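Local coordinates for protein nicotinate phosphoribosyltransferase (Saccharomyces cerevisiae, PDB 1VLP) that catalyses the ATP-dependent joining of nicotinate to the phosphoribosyl group of 5-phosphoribosyl 1-diphosphate, the first step in making NAD from nicotinic acid, at residues A[34-39]-A[97-102]; A[111-116]-A[141-146]; A[161-166]-A[193-198]; A[178-183]-A[209-214]; A[397-402]-A[414-419]. One frame throughout, in Å; residues are numbered along the deposited sequence.

Contact 1 (A[34-39]-A[97-102]); sequences AVFTNF and IKYISS
F36 and Y99 carry the contact through one aromatic pair. Their rings form an offset stack, with centroids 4.2 Å apart and planes only 10° from parallel, and the two side chains run past each other in opposite directions. CD1 of F36 lies over the centre of the Y99 ring, whereas CE1 of F36 sits 3.5 Å from CG of Y99. Both residues hold CG anti to the backbone N (chi1 167° in F36, 151° in Y99), which sends each ring toward the other helix. A CH-pi contact adds to the stack: CB of Y99 lies off-centre over the F36 ring, 4.1 Å from its centroid. No hydrogen bond crosses between the segments; the phenol OH of Y99 is instead bonded to NE2 of H32, on helix 26-38 like F36, so the tyrosine holds that helix by its ring and its hydroxyl. Within 34-39, ND2 of N38 donates to O of A34 at 2.9 Å, in the carbonyl plane and on a lone pair. K138 of helix 137-140 touches the F36 and Y99 side chains. The arrangement is helix-to-helix packing through a single aromatic stack, joining helices 26-38 and 94-101 near the surface of the N-terminal domain.

Contact 2 (A[111-116]-A[141-146]); sequences EQISFT and ILYEIP
Y143 lays one face of its ring against I113, whose CG1 lies over that face and whose CD1 comes to 3.7 Å from CE1 of Y143. I113 keeps CG1 anti to its carbonyl carbon (chi1 -54°) and continues extended to CD1 (chi2 176°), which brings the end of the chain to the ring. On the CE2 side of the ring, Q112 contributes its aliphatic part: CB is 3.7 Å from CE2 of Y143, and CG is close behind at 3.9 Å. The Q112 and Y143 side chains cross at about a right angle. V133 of strand 126-134 also touches the tyrosine, while I131 of that strand and F69 of helix 59-71 pack on I113. Putting an alanine at Y143 would probably open a gap beneath I113 and leave the CB of Q112 without its aromatic neighbour. Between the junction of helix 109-112 with edge strand 113-120 and the chain leading into helix 144-159 no hydrogen bond forms; carbon packing around one ring therefore supplies the direct cohesion.

Contact 3 (A[161-166]-A[193-198]); sequences IDWDYE and RRRSLK
W163 and R195 meet face to edge: the guanidinium stands almost upright on the indole, planes 88° apart, with NH1 of R195 3.3 Å from CG of W163. CZ of R195 lies 4.6 Å from the centroid of the W163 five-membered ring, a cation-pi contact, and CD of R195 sits over the six-membered ring. The bend at chi3 of R195 (-63°) lets both share one indole face. Y165 is sandwiched between CZ3 of W163 and, on the opposite face, CE of K198, 3.7 Å from the ring centroid. Y165 OH and S196 OG share a 2.6 Å hydrogen bond at the ring edge. S196 is the N-cap of helix 197-213, its OG receiving A199 N, tying the tyrosine to a helix start. A leucine at W163 would probably leave R195 without flat support and Y165 without the CZ3 contact. Farther out, S383 and N371 bond the R195 guanidinium, and F156 O accepts from W163 NE1. R195 lies about 8 Å (side chains) from T367, inferred to bind phosphoribosyl diphosphate.

Contact 4 (A[178-183]-A[209-214]); sequences TLFDNG and KAVNGN
F180 on helix 168-181 points its ring at A210 and V211 of helix 197-213, in apolar packing between the C-terminal ends of two helices. In the chain, strand 186-188, of the parallel sheet of the barrel-like domain, lies between these helices. The two neighbours approach the ring differently. CB of A210 lies at the ring edge, near its plane, 3.9 Å from CE2 of F180. V211 comes in obliquely with a methyl, CG2 being 3.6 Å from CZ of F180, so the far corner of the ring is held by two carbons from successive residues. F180 keeps CG anti to its carbonyl carbon (chi1 -65°), which sends the ring out across the helix interface. With CG1 of V211 anti to the backbone N (chi1 172°), CG2 is the methyl that meets the ring. No hydrogen bond crosses the segments. F186, on strand 186-188, also meets the F180 ring, and R217 and N218 of helix 215-218 touch the F180 side chain. Past F180 the first helix ends in a Schellman motif, with G183 at positive phi. There N182 binds O of T178 twice, from opposite faces of the carbonyl plane, its ND2 donating at 2.9 Å and with a nearly straight N-H...O angle of 178°.

Contact 5 (A[397-402]-A[414-419]); sequences GNHAIK and PATVKR
I401 packs against T416 and V417, seating the start of helix 414-423 on the chain that follows edge strand 398-399 of the antiparallel sheet. Its CB lies 3.9 Å from CG2 of V417. At the branch, CG2 of I401 rests 3.8 Å from CG2 of T416 and as close to CG2 of V417, so one methyl fits against two successive helix residues. CG1 takes the position between backbone N and carbonyl carbon (chi1 63°), leaving CG2 anti to the carbonyl carbon and facing the helix. The chain then extends to CD1, 3.8 Å from CA of V417, where the tip meets both the backbone and CG2 of V417. Y257 also touches I401. T416 uses its two branches differently: the methyl goes to I401, while OG1 is hydrogen-bonded to OD2 of D413, just before the helix. That hydroxyl also touches H399 on the sheet strand without a hydrogen bond between them, CD2 of the imidazole lying obliquely 3.4 Å from OG1 of T416.

Overall arrangement
Along the chain, contacts 1 and 2 come first, contacts 3 and 4 interleave, and contact 5 is last. Contacts 1 and 2 pack the N-terminal domain, with centres about 19 Å apart, and touch where V35 packs on I141. Contacts 3 and 4 share helix 197-213, one at its start and one at its end, about 24 Å between centres, and join it to the chain leading into the barrel-type domain. Contacts 2 and 5, centres about 22 Å apart, reach the same antiparallel sheet at its outer strands, 113-120 and 398-399, so the late chain returns to a sheet begun early. Contact 4 lies farthest from contact 5, about 44 Å centre to centre, across the molecule.

Contact 1 (A[34-39]-A[97-102])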
# COMPACT_ATOMS: atom_id res chain seq x y z
N ALA A 34 -14.99 1.37 -2.57
CA ALA A 34 -15.68 0.53 -1.56
C ALA A 34 -16.29 1.39 -0.44
O ALA A 34 -17.41 1.16 0.02
CB ALA A 34 -14.70 -0.53 -0.99
N VAL A 35 -15.54 2.42 0.00
CA VAL A 35 -15.95 3.26 1.11
C VAL A 35 -17.09 4.16 0.67
O VAL A 35 -18.06 4.35 1.42
CB VAL A 35 -14.76 4.07 1.59
CG1 VAL A 35 -15.16 5.17 2.48
CG2 VAL A 35 -13.76 3.11 2.29
N PHE A 36 -16.96 4.71 -0.53
CA PHE A 36 -18.00 5.54 -1.13
C PHE A 36 -19.31 4.75 -1.24
O PHE A 36 -20.37 5.29 -0.93
CB PHE A 36 -17.58 6.06 -2.52
CG PHE A 36 -18.73 6.65 -3.31
CD1 PHE A 36 -19.26 7.87 -2.97
CD2 PHE A 36 -19.32 5.92 -4.36
CE1 PHE A 36 -20.32 8.42 -3.70
CE2 PHE A 36 -20.40 6.47 -5.09
CZ PHE A 36 -20.88 7.70 -4.74
N THR A 37 -19.22 3.50 -1.69
CA THR A 37 -20.37 2.65 -1.97
C THR A 37 -21.12 2.26 -0.67
O THR A 37 -22.35 2.32 -0.60
CB THR A 37 -19.96 1.42 -2.84
OG1 THR A 37 -19.47 1.86 -4.15
CG2 THR A 37 -21.13 0.48 -3.07
N ASN A 38 -20.36 1.89 0.37
CA ASN A 38 -20.87 1.22 1.55
C ASN A 38 -20.93 2.09 2.79
O ASN A 38 -21.86 1.98 3.59
CB ASN A 38 -20.00 -0.01 1.82
CG ASN A 38 -20.11 -1.05 0.74
OD1 ASN A 38 -21.14 -1.74 0.65
ND2 ASN A 38 -19.08 -1.20 -0.08
N PHE A 39 -19.95 2.98 2.94
CA PHE A 39 -19.81 3.78 4.16
C PHE A 39 -19.54 5.28 3.89
O PHE A 39 -18.65 5.86 4.48
CB PHE A 39 -18.68 3.17 5.01
CG PHE A 39 -18.88 1.70 5.31
CD1 PHE A 39 -19.93 1.27 6.11
CD2 PHE A 39 -18.02 0.74 4.80
CE1 PHE A 39 -20.11 -0.06 6.40
CE2 PHE A 39 -18.20 -0.58 5.08
CZ PHE A 39 -19.24 -0.99 5.88
N ILE A 97 -17.69 6.14 -10.34
CA ILE A 97 -17.13 6.86 -11.50
C ILE A 97 -17.83 8.21 -11.72
O ILE A 97 -17.15 9.20 -12.00
CB ILE A 97 -17.20 5.98 -12.77
CG1 ILE A 97 -16.29 4.74 -12.61
CG2 ILE A 97 -16.86 6.77 -14.04
CD1 ILE A 97 -14.74 4.99 -12.54
N LYS A 98 -19.17 8.23 -11.63
CA LYS A 98 -19.93 9.48 -11.69
C LYS A 98 -19.53 10.49 -10.61
O LYS A 98 -19.39 11.71 -10.89
CB LYS A 98 -21.44 9.21 -11.60
CG LYS A 98 -22.31 10.43 -11.76
CD LYS A 98 -23.76 10.05 -12.10
N TYR A 99 -19.33 9.97 -9.40
CA TYR A 99 -18.93 10.76 -8.25
C TYR A 99 -17.56 11.39 -8.42
O TYR A 99 -17.43 12.60 -8.20
CB TYR A 99 -19.06 9.90 -6.97
CG TYR A 99 -18.15 10.19 -5.82
CD1 TYR A 99 -18.41 11.24 -4.94
CD2 TYR A 99 -17.07 9.35 -5.55
CE1 TYR A 99 -17.56 11.47 -3.86
CE2 TYR A 99 -16.25 9.56 -4.48
CZ TYR A 99 -16.48 10.63 -3.65
OH TYR A 99 -15.66 10.81 -2.57
N ILE A 100 -16.57 10.62 -8.86
CA ILE A 100 -15.25 11.22 -9.11
C ILE A 100 -15.14 12.03 -10.43
O ILE A 100 -14.18 12.80 -10.58
CB ILE A 100 -14.08 10.22 -8.98
CG1 ILE A 100 -14.21 9.04 -9.97
CG2 ILE A 100 -13.98 9.73 -7.52
CD1 ILE A 100 -12.92 8.31 -10.21
N SER A 101 -16.10 11.83 -11.33
CA SER A 101 -16.16 12.51 -12.63
C SER A 101 -16.79 13.90 -12.48
O SER A 101 -16.61 14.79 -13.33
CB SER A 101 -17.08 11.74 -13.61
OG SER A 101 -16.45 10.56 -14.00
N SER A 102 -17.61 14.04 -11.45
CA SER A 102 -18.33 15.28 -11.23
C SER A 102 -17.42 16.47 -10.98
O SER A 102 -16.33 16.34 -10.38
CB SER A 102 -19.27 15.12 -10.04
OG SER A 102 -19.90 16.33 -9.74

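Contact 2 (A[111-116]-A[141-146])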
# COMPACT_ATOMS: atom_id res chain seq x y z
N GLU A 111 -9.31 21.47 5.18
CA GLU A 111 -10.26 20.94 6.15
C GLU A 111 -9.84 19.59 6.69
O GLU A 111 -10.02 19.33 7.86
CB GLU A 111 -11.63 20.77 5.50
CG GLU A 111 -12.33 22.08 5.07
CD GLU A 111 -13.72 21.86 4.42
OE1 GLU A 111 -14.03 20.71 3.99
OE2 GLU A 111 -14.49 22.84 4.34
N GLN A 112 -9.23 18.75 5.85
CA GLN A 112 -8.90 17.37 6.23
C GLN A 112 -7.54 17.18 6.91
O GLN A 112 -7.41 16.30 7.75
CB GLN A 112 -8.94 16.45 5.03
CG GLN A 112 -10.17 15.57 4.95
CD GLN A 112 -11.45 16.37 4.81
OE1 GLN A 112 -12.12 16.65 5.81
NE2 GLN A 112 -11.80 16.74 3.57
N ILE A 113 -6.52 17.94 6.48
CA ILE A 113 -5.16 17.77 7.04
C ILE A 113 -4.91 18.76 8.15
O ILE A 113 -5.11 19.98 7.97
CB ILE A 113 -4.06 17.95 5.97
CG1 ILE A 113 -4.32 17.04 4.78
CG2 ILE A 113 -2.70 17.72 6.55
CD1 ILE A 113 -3.31 17.25 3.62
N SER A 114 -4.50 18.23 9.30
CA SER A 114 -3.99 19.04 10.37
C SER A 114 -2.51 18.74 10.45
O SER A 114 -2.15 17.69 10.88
CB SER A 114 -4.63 18.64 11.69
OG SER A 114 -4.02 19.33 12.78
N PHE A 115 -1.69 19.68 9.98
CA PHE A 115 -0.22 19.53 9.90
C PHE A 115 0.44 20.62 10.74
O PHE A 115 0.27 21.84 10.48
CB PHE A 115 0.19 19.61 8.43
CG PHE A 115 1.66 19.64 8.18
CD1 PHE A 115 2.58 18.94 8.99
CD2 PHE A 115 2.15 20.38 7.10
CE1 PHE A 115 3.93 18.94 8.69
CE2 PHE A 115 3.52 20.40 6.81
CZ PHE A 115 4.42 19.70 7.61
N THR A 116 1.07 20.18 11.82
CA THR A 116 1.87 21.02 12.68
C THR A 116 3.28 20.41 12.77
O THR A 116 3.55 19.26 12.35
CB THR A 116 1.22 21.14 14.09
OG1 THR A 116 1.06 19.84 14.66
CG2 THR A 116 -0.13 21.77 14.00
N ILE A 141 -9.65 8.92 2.53
CA ILE A 141 -8.96 7.68 2.08
C ILE A 141 -7.78 7.88 1.08
O ILE A 141 -6.79 7.14 1.13
CB ILE A 141 -10.01 6.66 1.58
CG1 ILE A 141 -9.37 5.30 1.36
CG2 ILE A 141 -10.70 7.17 0.32
CD1 ILE A 141 -10.05 4.25 1.99
N LEU A 142 -7.86 8.88 0.19
CA LEU A 142 -6.80 8.99 -0.80
C LEU A 142 -5.52 9.60 -0.25
O LEU A 142 -4.48 9.52 -0.90
CB LEU A 142 -7.30 9.81 -2.01
CG LEU A 142 -8.43 9.17 -2.82
CD1 LEU A 142 -8.65 9.97 -4.13
CD2 LEU A 142 -8.18 7.70 -3.13
N TYR A 143 -5.55 10.29 0.89
CA TYR A 143 -4.33 11.05 1.31
C TYR A 143 -3.11 10.23 1.64
O TYR A 143 -1.99 10.71 1.41
CB TYR A 143 -4.64 11.91 2.52
CG TYR A 143 -5.45 13.12 2.21
CD1 TYR A 143 -4.87 14.23 1.60
CD2 TYR A 143 -6.82 13.18 2.54
CE1 TYR A 143 -5.61 15.37 1.37
CE2 TYR A 143 -7.56 14.31 2.29
CZ TYR A 143 -6.95 15.41 1.70
OH TYR A 143 -7.69 16.54 1.45
N GLU A 144 -3.30 9.02 2.20
CA GLU A 144 -2.16 8.22 2.71
C GLU A 144 -0.94 8.23 1.75
O GLU A 144 0.18 8.67 2.11
CB GLU A 144 -2.60 6.78 2.98
CG GLU A 144 -1.51 5.90 3.56
CD GLU A 144 -1.74 4.39 3.36
OE1 GLU A 144 -2.77 3.94 2.77
OE2 GLU A 144 -0.88 3.63 3.85
N ILE A 145 -1.13 7.79 0.52
CA ILE A 145 -0.00 7.57 -0.39
C ILE A 145 0.68 8.85 -0.80
O ILE A 145 1.89 8.96 -0.60
CB ILE A 145 -0.43 6.80 -1.64
CG1 ILE A 145 -1.19 5.57 -1.19
CG2 ILE A 145 0.77 6.41 -2.54
CD1 ILE A 145 -0.53 4.68 -0.51
N PRO A 146 -0.06 9.81 -1.39
CA PRO A 146 0.62 11.05 -1.78
C PRO A 146 1.28 11.75 -0.60
O PRO A 146 2.34 12.32 -0.74
CB PRO A 146 -0.46 11.89 -2.46
CG PRO A 146 -1.77 11.25 -2.06
CD PRO A 146 -1.49 9.82 -1.77

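Contact 3 (A[161-166]-A[193-198])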
# COMPACT_ATOMS: atom_id res chain seq x y z
N ILE A 161 20.78 15.09 1.77
CA ILE A 161 21.11 15.21 0.34
C ILE A 161 22.36 14.44 -0.04
O ILE A 161 22.86 14.59 -1.15
CB ILE A 161 21.31 16.70 -0.04
CG1 ILE A 161 22.53 17.26 0.70
CG2 ILE A 161 20.08 17.52 0.31
N ASP A 162 22.85 13.59 0.87
CA ASP A 162 24.03 12.76 0.60
C ASP A 162 23.71 11.47 -0.17
O ASP A 162 23.71 10.37 0.39
CB ASP A 162 24.69 12.43 1.91
CG ASP A 162 26.07 11.78 1.74
OD1 ASP A 162 26.58 11.67 0.59
OD2 ASP A 162 26.58 11.33 2.77
N TRP A 163 23.39 11.64 -1.46
CA TRP A 163 22.93 10.56 -2.32
C TRP A 163 22.77 11.19 -3.69
O TRP A 163 22.72 12.41 -3.82
CB TRP A 163 21.59 9.99 -1.84
CG TRP A 163 20.41 10.96 -1.86
CD1 TRP A 163 20.07 11.83 -0.87
CD2 TRP A 163 19.47 11.16 -2.91
NE1 TRP A 163 18.97 12.55 -1.24
CE2 TRP A 163 18.59 12.19 -2.50
CE3 TRP A 163 19.28 10.57 -4.18
CZ2 TRP A 163 17.53 12.63 -3.28
CZ3 TRP A 163 18.22 10.98 -4.95
CH2 TRP A 163 17.35 12.02 -4.50
N ASP A 164 22.66 10.36 -4.71
CA ASP A 164 22.34 10.85 -6.04
C ASP A 164 21.66 9.71 -6.84
O ASP A 164 21.35 8.65 -6.29
CB ASP A 164 23.59 11.37 -6.77
CG ASP A 164 24.64 10.29 -7.00
OD1 ASP A 164 24.28 9.09 -7.15
OD2 ASP A 164 25.84 10.63 -7.03
N TYR A 165 21.41 9.97 -8.11
CA TYR A 165 20.61 9.01 -8.93
C TYR A 165 21.45 8.07 -9.76
O TYR A 165 20.90 7.26 -10.50
CB TYR A 165 19.65 9.77 -9.85
CG TYR A 165 18.52 10.47 -9.17
CD1 TYR A 165 17.39 9.78 -8.79
CD2 TYR A 165 18.55 11.84 -8.94
CE1 TYR A 165 16.32 10.40 -8.17
CE2 TYR A 165 17.46 12.49 -8.32
CZ TYR A 165 16.35 11.75 -7.95
OH TYR A 165 15.27 12.32 -7.35
N GLU A 166 22.77 8.11 -9.61
CA GLU A 166 23.65 7.31 -10.43
C GLU A 166 23.32 5.85 -10.25
O GLU A 166 23.12 5.38 -9.14
CB GLU A 166 25.11 7.55 -10.06
CG GLU A 166 25.55 8.99 -10.40
CD GLU A 166 25.38 9.34 -11.89
OE1 GLU A 166 26.09 8.73 -12.74
OE2 GLU A 166 24.52 10.21 -12.20
N ARG A 193 7.03 4.75 -0.29
CA ARG A 193 8.33 5.11 0.27
C ARG A 193 9.39 5.45 -0.75
O ARG A 193 10.58 5.34 -0.47
CB ARG A 193 8.80 4.09 1.27
CG ARG A 193 8.26 4.42 2.67
CD ARG A 193 8.84 3.46 3.69
NE ARG A 193 7.93 3.30 4.82
CZ ARG A 193 8.14 2.46 5.82
NH1 ARG A 193 9.21 1.69 5.84
NH2 ARG A 193 7.25 2.40 6.80
N ARG A 194 8.97 5.89 -1.94
CA ARG A 194 9.92 6.30 -2.92
C ARG A 194 10.76 7.48 -2.40
O ARG A 194 10.27 8.38 -1.68
CB ARG A 194 9.23 6.68 -4.22
CG ARG A 194 8.41 7.92 -4.14
CD ARG A 194 7.43 7.98 -5.34
NE ARG A 194 6.73 9.24 -5.40
CZ ARG A 194 5.66 9.48 -6.16
NH1 ARG A 194 5.11 8.52 -6.91
NH2 ARG A 194 5.09 10.69 -6.10
N ARG A 195 12.02 7.48 -2.82
CA ARG A 195 12.91 8.59 -2.47
C ARG A 195 12.46 9.91 -3.15
O ARG A 195 12.57 11.03 -2.56
CB ARG A 195 14.35 8.25 -2.82
CG ARG A 195 15.25 9.38 -2.40
CD ARG A 195 16.68 8.92 -2.16
NE ARG A 195 16.73 7.98 -1.05
CZ ARG A 195 17.77 7.77 -0.26
NH1 ARG A 195 18.87 8.49 -0.34
NH2 ARG A 195 17.69 6.83 0.67
N SER A 196 11.86 9.74 -4.34
CA SER A 196 11.29 10.82 -5.10
C SER A 196 10.46 10.22 -6.25
O SER A 196 10.59 9.04 -6.58
CB SER A 196 12.38 11.71 -5.69
OG SER A 196 13.13 11.00 -6.68
N LEU A 197 9.62 11.05 -6.83
CA LEU A 197 8.88 10.67 -8.07
C LEU A 197 9.86 10.26 -9.17
O LEU A 197 9.70 9.22 -9.77
CB LEU A 197 8.01 11.83 -8.50
CG LEU A 197 7.19 11.62 -9.79
CD1 LEU A 197 6.22 10.51 -9.66
CD2 LEU A 197 6.48 12.94 -10.06
N LYS A 198 10.94 11.03 -9.30
CA LYS A 198 11.95 10.74 -10.30
C LYS A 198 12.58 9.38 -10.04
O LYS A 198 12.86 8.67 -11.00
CB LYS A 198 13.00 11.83 -10.30
CG LYS A 198 14.15 11.56 -11.19
CD LYS A 198 15.11 12.73 -11.24
CE LYS A 198 16.41 12.33 -11.89
NZ LYS A 198 17.24 13.53 -12.32

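Contact 4 (A[178-183]-A[209-214])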
# COMPACT_ATOMS: atom_id res chain seq x y z
N THR A 178 17.14 -10.65 -12.69
CA THR A 178 17.26 -11.82 -11.82
C THR A 178 15.92 -12.47 -11.55
O THR A 178 15.77 -13.71 -11.58
CB THR A 178 17.99 -11.45 -10.53
OG1 THR A 178 19.28 -10.92 -10.86
CG2 THR A 178 18.19 -12.67 -9.61
N LEU A 179 14.93 -11.64 -11.24
CA LEU A 179 13.60 -12.11 -10.97
C LEU A 179 13.07 -12.91 -12.18
O LEU A 179 12.63 -14.03 -12.02
CB LEU A 179 12.72 -10.92 -10.60
CG LEU A 179 12.99 -10.28 -9.23
CD1 LEU A 179 12.36 -8.85 -9.13
CD2 LEU A 179 12.52 -11.15 -8.11
N PHE A 180 13.17 -12.34 -13.37
CA PHE A 180 12.69 -12.99 -14.58
C PHE A 180 13.43 -14.31 -14.85
O PHE A 180 12.80 -15.30 -15.20
CB PHE A 180 12.84 -12.06 -15.76
CG PHE A 180 11.99 -10.82 -15.73
CD1 PHE A 180 10.70 -10.78 -15.16
CD2 PHE A 180 12.49 -9.67 -16.30
CE1 PHE A 180 9.97 -9.62 -15.21
CE2 PHE A 180 11.77 -8.53 -16.31
CZ PHE A 180 10.52 -8.50 -15.78
N ASP A 181 14.74 -14.35 -14.62
CA ASP A 181 15.48 -15.64 -14.76
C ASP A 181 15.01 -16.74 -13.85
O ASP A 181 15.19 -17.91 -14.15
CB ASP A 181 16.94 -15.47 -14.44
CG ASP A 181 17.62 -14.57 -15.37
OD1 ASP A 181 17.11 -14.31 -16.49
OD2 ASP A 181 18.69 -14.10 -14.96
N ASN A 182 14.45 -16.36 -12.71
CA ASN A 182 13.88 -17.30 -11.76
C ASN A 182 12.38 -17.50 -11.92
O ASN A 182 11.72 -18.14 -11.08
CB ASN A 182 14.25 -16.80 -10.36
CG ASN A 182 15.68 -17.12 -10.00
OD1 ASN A 182 15.96 -18.18 -9.47
ND2 ASN A 182 16.60 -16.21 -10.30
N GLY A 183 11.83 -16.99 -13.03
CA GLY A 183 10.41 -17.12 -13.32
C GLY A 183 9.48 -16.50 -12.30
O GLY A 183 8.36 -16.95 -12.14
N LYS A 209 13.27 -1.94 -19.23
CA LYS A 209 14.46 -2.25 -20.03
C LYS A 209 14.75 -3.73 -19.89
O LYS A 209 15.10 -4.40 -20.85
CB LYS A 209 15.69 -1.43 -19.58
CG LYS A 209 16.90 -1.69 -20.47
CD LYS A 209 18.14 -0.85 -20.15
CE LYS A 209 19.38 -1.31 -21.04
NZ LYS A 209 19.45 -0.67 -22.37
N ALA A 210 14.60 -4.25 -18.68
CA ALA A 210 14.68 -5.68 -18.41
C ALA A 210 13.61 -6.50 -19.19
O ALA A 210 13.92 -7.53 -19.81
CB ALA A 210 14.59 -5.94 -16.90
N VAL A 211 12.35 -6.08 -19.11
CA VAL A 211 11.28 -6.76 -19.82
C VAL A 211 11.65 -6.88 -21.33
O VAL A 211 11.54 -7.95 -21.93
CB VAL A 211 9.95 -6.02 -19.66
CG1 VAL A 211 8.90 -6.64 -20.57
CG2 VAL A 211 9.46 -6.07 -18.19
N ASN A 212 12.05 -5.76 -21.91
CA ASN A 212 12.28 -5.63 -23.35
C ASN A 212 13.55 -6.25 -23.86
O ASN A 212 13.73 -6.34 -25.08
CB ASN A 212 12.13 -4.17 -23.74
CG ASN A 212 10.67 -3.72 -23.67
OD1 ASN A 212 9.79 -4.51 -24.02
ND2 ASN A 212 10.40 -2.52 -23.15
N GLY A 213 14.38 -6.77 -22.94
CA GLY A 213 15.51 -7.64 -23.30
C GLY A 213 15.01 -9.03 -23.70
O GLY A 213 15.70 -9.75 -24.38
N ASN A 214 13.84 -9.45 -23.23
CA ASN A 214 13.31 -10.79 -23.58
C ASN A 214 11.82 -10.79 -23.37
O ASN A 214 11.30 -11.43 -22.45
CB ASN A 214 13.98 -11.88 -22.73
CG ASN A 214 13.62 -13.29 -23.17
OD1 ASN A 214 12.78 -13.53 -24.05
ND2 ASN A 214 14.26 -14.27 -22.51

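Contact 5 (A[397-402]-A[414-419])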
# COMPACT_ATOMS: atom_id res chain seq x y z
N GLY A 397 -15.23 7.51 16.21
CA GLY A 397 -14.80 7.68 17.59
C GLY A 397 -14.22 6.44 18.24
O GLY A 397 -13.66 6.54 19.35
N ASN A 398 -14.31 5.30 17.57
CA ASN A 398 -13.84 4.02 18.12
C ASN A 398 -12.43 3.77 17.67
O ASN A 398 -12.03 4.16 16.59
CB ASN A 398 -14.70 2.86 17.62
CG ASN A 398 -16.13 2.95 18.07
OD1 ASN A 398 -16.40 3.31 19.21
ND2 ASN A 398 -17.05 2.60 17.20
N HIS A 399 -11.65 3.10 18.50
CA HIS A 399 -10.26 2.78 18.16
C HIS A 399 -10.18 1.79 16.98
O HIS A 399 -10.93 0.81 16.96
CB HIS A 399 -9.57 2.11 19.34
CG HIS A 399 -9.41 3.00 20.53
ND1 HIS A 399 -8.60 4.12 20.51
CD2 HIS A 399 -9.96 2.95 21.77
CE1 HIS A 399 -8.65 4.71 21.69
NE2 HIS A 399 -9.47 4.03 22.47
N ALA A 400 -9.26 2.03 16.06
CA ALA A 400 -8.98 1.11 14.95
C ALA A 400 -7.69 0.37 15.33
O ALA A 400 -6.73 1.00 15.78
CB ALA A 400 -8.79 1.85 13.66
N ILE A 401 -7.67 -0.96 15.15
CA ILE A 401 -6.50 -1.76 15.57
C ILE A 401 -6.16 -2.83 14.56
O ILE A 401 -7.00 -3.20 13.75
CB ILE A 401 -6.71 -2.47 16.93
CG1 ILE A 401 -7.89 -3.49 16.86
CG2 ILE A 401 -6.94 -1.45 18.02
CD1 ILE A 401 -7.77 -4.64 17.76
N LYS A 402 -4.92 -3.33 14.66
CA LYS A 402 -4.44 -4.42 13.85
C LYS A 402 -3.67 -5.39 14.75
O LYS A 402 -2.81 -4.97 15.56
CB LYS A 402 -3.52 -3.94 12.74
CG LYS A 402 -3.05 -5.08 11.88
CD LYS A 402 -2.48 -4.62 10.57
CE LYS A 402 -1.25 -3.85 10.76
NZ LYS A 402 -0.44 -3.98 9.52
N PRO A 414 -3.88 -0.36 23.18
CA PRO A 414 -3.64 -1.63 23.89
C PRO A 414 -4.84 -2.32 24.51
O PRO A 414 -4.98 -3.55 24.44
CB PRO A 414 -2.64 -1.24 24.98
CG PRO A 414 -1.87 -0.12 24.38
CD PRO A 414 -2.87 0.66 23.54
N ALA A 415 -5.70 -1.54 25.16
CA ALA A 415 -6.87 -2.09 25.82
C ALA A 415 -7.77 -2.77 24.79
O ALA A 415 -8.32 -3.87 25.04
CB ALA A 415 -7.63 -0.97 26.54
N THR A 416 -7.92 -2.11 23.64
CA THR A 416 -8.77 -2.62 22.57
C THR A 416 -8.17 -3.89 22.00
O THR A 416 -8.88 -4.88 21.76
CB THR A 416 -8.95 -1.56 21.48
OG1 THR A 416 -9.54 -0.38 22.07
CG2 THR A 416 -9.84 -2.06 20.37
N VAL A 417 -6.87 -3.88 21.80
CA VAL A 417 -6.16 -5.03 21.23
C VAL A 417 -6.34 -6.25 22.17
O VAL A 417 -6.65 -7.38 21.74
CB VAL A 417 -4.66 -4.71 21.01
CG1 VAL A 417 -3.86 -5.97 20.71
CG2 VAL A 417 -4.48 -3.65 19.87
N LYS A 418 -6.12 -6.03 23.48
CA LYS A 418 -6.40 -7.05 24.47
C LYS A 418 -7.83 -7.62 24.43
O LYS A 418 -7.98 -8.86 24.48
CB LYS A 418 -6.13 -6.50 25.87
CG LYS A 418 -6.48 -7.47 26.97
CD LYS A 418 -5.92 -7.02 28.29
CE LYS A 418 -6.68 -7.68 29.41
NZ LYS A 418 -5.92 -7.57 30.67
N ARG A 419 -8.83 -6.75 24.43
CA ARG A 419 -10.24 -7.11 24.38
C ARG A 419 -10.56 -7.96 23.14
O ARG A 419 -11.30 -8.93 23.22
CB ARG A 419 -11.14 -5.88 24.22
CG ARG A 419 -11.38 -4.95 25.41
CD ARG A 419 -12.56 -3.96 25.16
NE ARG A 419 -12.68 -3.39 23.79
CZ ARG A 419 -13.42 -3.89 22.79
NH1 ARG A 419 -14.11 -5.01 22.96
NH2 ARG A 419 -13.48 -3.28 21.62